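Local coordinates for conserved hypothetical exported protein (Bacteroides fragilis, PDB 4JJA) that is of unproven function but probably acts as an exo-beta-N-acetylmuramidase that trims peptidoglycan, at residues A[173-184]-A[197-207]. Sequence-based numbering, arbitrary orientation.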
# COMPACT_ATOMS: atom_id res chain seq x y z
N GLY A 173 -9.74 0.38 1.97
CA GLY A 173 -10.19 -0.02 3.25
C GLY A 173 -10.07 -1.47 3.63
O GLY A 173 -10.64 -1.88 4.62
N MSE A 174 -9.33 -2.27 2.86
CA MSE A 174 -9.34 -3.71 3.02
C MSE A 174 -7.97 -4.23 3.42
O MSE A 174 -6.95 -3.66 3.09
CB MSE A 174 -9.72 -4.41 1.71
CG MSE A 174 -11.09 -3.94 1.22
SE MSE A 174 -11.67 -4.64 -0.50
CE MSE A 174 -12.20 -6.29 0.12
N THR A 175 -7.96 -5.31 4.18
CA THR A 175 -6.72 -6.03 4.39
C THR A 175 -6.30 -6.80 3.12
O THR A 175 -7.13 -7.00 2.24
CB THR A 175 -6.79 -7.00 5.56
OG1 THR A 175 -7.62 -8.12 5.22
CG2 THR A 175 -7.19 -6.32 6.84
N LEU A 176 -5.05 -7.24 3.05
CA LEU A 176 -4.64 -8.01 1.88
C LEU A 176 -5.42 -9.30 1.80
O LEU A 176 -5.73 -9.75 0.69
CB LEU A 176 -3.16 -8.25 1.85
CG LEU A 176 -2.21 -7.08 1.67
CD1 LEU A 176 -0.74 -7.55 1.79
CD2 LEU A 176 -2.47 -6.41 0.34
N GLY A 177 -5.80 -9.91 2.92
CA GLY A 177 -6.62 -11.10 2.89
C GLY A 177 -7.99 -10.84 2.31
O GLY A 177 -8.50 -11.60 1.50
N GLU A 178 -8.63 -9.77 2.76
CA GLU A 178 -9.93 -9.40 2.20
C GLU A 178 -9.84 -9.14 0.72
O GLU A 178 -10.70 -9.57 -0.05
CB GLU A 178 -10.47 -8.19 2.95
CG GLU A 178 -10.79 -8.42 4.45
CD GLU A 178 -11.21 -7.18 5.20
OE1 GLU A 178 -10.61 -6.10 4.94
OE2 GLU A 178 -12.16 -7.25 6.04
N LEU A 179 -8.84 -8.36 0.32
CA LEU A 179 -8.65 -8.02 -1.06
C LEU A 179 -8.43 -9.26 -1.90
O LEU A 179 -8.96 -9.36 -3.01
CB LEU A 179 -7.51 -7.02 -1.22
CG LEU A 179 -7.30 -6.44 -2.59
CD1 LEU A 179 -8.58 -5.75 -3.12
CD2 LEU A 179 -6.15 -5.42 -2.55
N ALA A 180 -7.66 -10.23 -1.41
CA ALA A 180 -7.43 -11.47 -2.14
C ALA A 180 -8.75 -12.16 -2.41
O ALA A 180 -8.98 -12.69 -3.53
CB ALA A 180 -6.49 -12.38 -1.41
N LEU A 181 -9.60 -12.24 -1.39
CA LEU A 181 -10.90 -12.87 -1.56
C LEU A 181 -11.73 -12.16 -2.63
O LEU A 181 -12.44 -12.81 -3.43
CB LEU A 181 -11.64 -12.95 -0.22
CG LEU A 181 -10.98 -13.80 0.88
CD1 LEU A 181 -11.74 -13.73 2.21
CD2 LEU A 181 -10.79 -15.27 0.44
N MSE A 182 -11.68 -10.84 -2.64
CA MSE A 182 -12.38 -10.05 -3.65
C MSE A 182 -11.83 -10.27 -5.03
O MSE A 182 -12.59 -10.38 -6.00
CB MSE A 182 -12.40 -8.58 -3.28
CG MSE A 182 -13.20 -7.73 -4.23
SE MSE A 182 -13.43 -5.94 -3.45
CE MSE A 182 -15.03 -5.45 -4.48
N VAL A 183 -10.51 -10.33 -5.19
CA VAL A 183 -9.91 -10.61 -6.48
C VAL A 183 -10.42 -11.94 -7.04
O VAL A 183 -10.75 -12.00 -8.22
CB VAL A 183 -8.36 -10.64 -6.31
CG1 VAL A 183 -7.68 -11.31 -7.49
CG2 VAL A 183 -7.85 -9.22 -6.05
N ASN A 184 -10.56 -12.95 -6.20
CA ASN A 184 -11.13 -14.21 -6.64
C ASN A 184 -12.57 -14.00 -7.03
O ASN A 184 -12.94 -14.38 -8.15
CB ASN A 184 -11.00 -15.29 -5.57
CG ASN A 184 -9.69 -16.05 -5.63
OD1 ASN A 184 -8.98 -16.10 -6.65
ND2 ASN A 184 -9.37 -16.69 -4.51
N VAL A 197 -7.15 -19.93 -1.84
CA VAL A 197 -6.69 -18.99 -0.80
C VAL A 197 -7.31 -19.32 0.54
O VAL A 197 -8.52 -19.48 0.65
CB VAL A 197 -7.07 -17.51 -1.16
CG1 VAL A 197 -6.71 -16.59 0.01
CG2 VAL A 197 -6.35 -17.05 -2.40
N THR A 198 -6.46 -19.41 1.55
CA THR A 198 -6.89 -19.48 2.94
C THR A 198 -6.31 -18.28 3.66
O THR A 198 -5.13 -17.98 3.47
CB THR A 198 -6.36 -20.75 3.59
OG1 THR A 198 -6.84 -21.88 2.88
CG2 THR A 198 -6.68 -20.82 5.11
N VAL A 199 -7.15 -17.57 4.39
CA VAL A 199 -6.71 -16.44 5.20
C VAL A 199 -6.78 -16.83 6.68
O VAL A 199 -7.80 -17.34 7.13
CB VAL A 199 -7.53 -15.16 4.94
CG1 VAL A 199 -6.94 -14.01 5.74
CG2 VAL A 199 -7.65 -14.87 3.44
N ILE A 200 -5.70 -16.56 7.42
CA ILE A 200 -5.71 -16.60 8.88
C ILE A 200 -5.96 -15.15 9.32
O ILE A 200 -5.09 -14.29 9.21
CB ILE A 200 -4.38 -17.09 9.49
CG1 ILE A 200 -3.97 -18.43 8.86
CG2 ILE A 200 -4.48 -17.14 11.01
CD1 ILE A 200 -5.00 -19.59 9.02
N PRO A 201 -7.18 -14.83 9.75
CA PRO A 201 -7.51 -13.45 10.08
C PRO A 201 -6.87 -12.98 11.36
O PRO A 201 -6.57 -13.78 12.25
CB PRO A 201 -9.05 -13.47 10.23
CG PRO A 201 -9.52 -14.65 9.50
CD PRO A 201 -8.41 -15.65 9.66
N CYS A 202 -6.67 -11.68 11.47
CA CYS A 202 -6.28 -11.11 12.73
C CYS A 202 -7.39 -11.31 13.77
O CYS A 202 -8.57 -11.35 13.43
CB CYS A 202 -6.11 -9.61 12.60
SG CYS A 202 -4.87 -9.06 11.42
N LYS A 203 -6.97 -11.36 15.03
CA LYS A 203 -7.92 -11.30 16.16
C LYS A 203 -7.87 -9.92 16.78
O LYS A 203 -6.86 -9.23 16.66
CB LYS A 203 -7.62 -12.34 17.21
CG LYS A 203 -7.74 -13.76 16.67
CD LYS A 203 -7.43 -14.81 17.75
CE LYS A 203 -7.87 -16.20 17.34
NZ LYS A 203 -9.16 -16.26 16.59
N ASN A 204 -8.96 -9.54 17.42
CA ASN A 204 -9.10 -8.22 18.07
C ASN A 204 -8.91 -7.10 17.08
O ASN A 204 -8.23 -6.12 17.34
CB ASN A 204 -8.13 -8.10 19.25
CG ASN A 204 -8.27 -9.23 20.25
OD1 ASN A 204 -9.40 -9.75 20.49
ND2 ASN A 204 -7.14 -9.64 20.81
N TYR A 205 -9.55 -7.27 15.94
CA TYR A 205 -9.42 -6.30 14.83
C TYR A 205 -10.75 -6.09 14.12
O TYR A 205 -11.42 -7.04 13.73
CB TYR A 205 -8.39 -6.83 13.79
CG TYR A 205 -8.14 -5.87 12.66
CD1 TYR A 205 -7.57 -4.62 12.87
CD2 TYR A 205 -8.46 -6.21 11.35
CE1 TYR A 205 -7.42 -3.74 11.80
CE2 TYR A 205 -8.28 -5.32 10.27
CZ TYR A 205 -7.72 -4.11 10.51
OH TYR A 205 -7.55 -3.22 9.44
N THR A 206 -11.14 -4.81 14.01
CA THR A 206 -12.28 -4.39 13.23
C THR A 206 -11.80 -3.33 12.25
O THR A 206 -10.69 -2.80 12.36
CB THR A 206 -13.38 -3.75 14.11
OG1 THR A 206 -12.90 -2.49 14.57
CG2 THR A 206 -13.74 -4.69 15.29
N HIS A 207 -12.70 -2.93 11.35
CA HIS A 207 -12.46 -1.77 10.46
C HIS A 207 -12.65 -0.40 11.12
O HIS A 207 -12.75 0.65 10.44
CB HIS A 207 -13.27 -1.90 9.19
CG HIS A 207 -12.75 -2.96 8.28
ND1 HIS A 207 -11.69 -2.73 7.41
CD2 HIS A 207 -13.10 -4.26 8.11
CE1 HIS A 207 -11.44 -3.84 6.74
NE2 HIS A 207 -12.27 -4.79 7.15
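His207 NE2 donates a hydrogen bond to Glu178 OE2, 2.7 Å away and nearly straight (170° at the hydrogen). The carboxylate receives it through the syn lone pair of OE2, and its plane is within 4° of the imidazole plane, so acid and ring meet edge-on as one flat unit. Glu178 reaches the ring because CG stands beside its own backbone N (chi1 -65°) and the chain then runs extended. Near the same ring, Thr175 CG2 touches Tyr205 CE2 at 3.7 Å. Along the strand the contact is mostly apolar. Val199 rests on Gly177, its CG2 packing directly on the bare backbone at 3.9 Å from Gly177 CA, and strand and helix come close there. Val197 CG1 meets Ala180 CB at 4.4 Å and Leu181 CD2 at 4.3 Å, while its other branch lies against the Asn184 amide, which bonds to Cys195 O.

Behind this shell, Thr175 and Glu178 form a capping box: Glu178 N donates to Thr175 OG1 (3.1 Å), and Thr175 N to Glu178 OE1 (2.9 Å). Asp141 holds Thr175 OG1 as well, Leu367 N adds a second bond to Glu178 OE2, and Gly147 O is bonded to His207 ND1. Segment 176-184 of the helix runs nearly antiparallel to strand 197-200, an edge of the six-stranded parallel sheet in this Rossmann-like domain. With both carboxylate oxygens gripped and both imidazole nitrogens bonded to oxygen, ND1 to Gly147 O and NE2 to Glu178 OE2, the pair has little rotational freedom and its edge-on meeting is fixed.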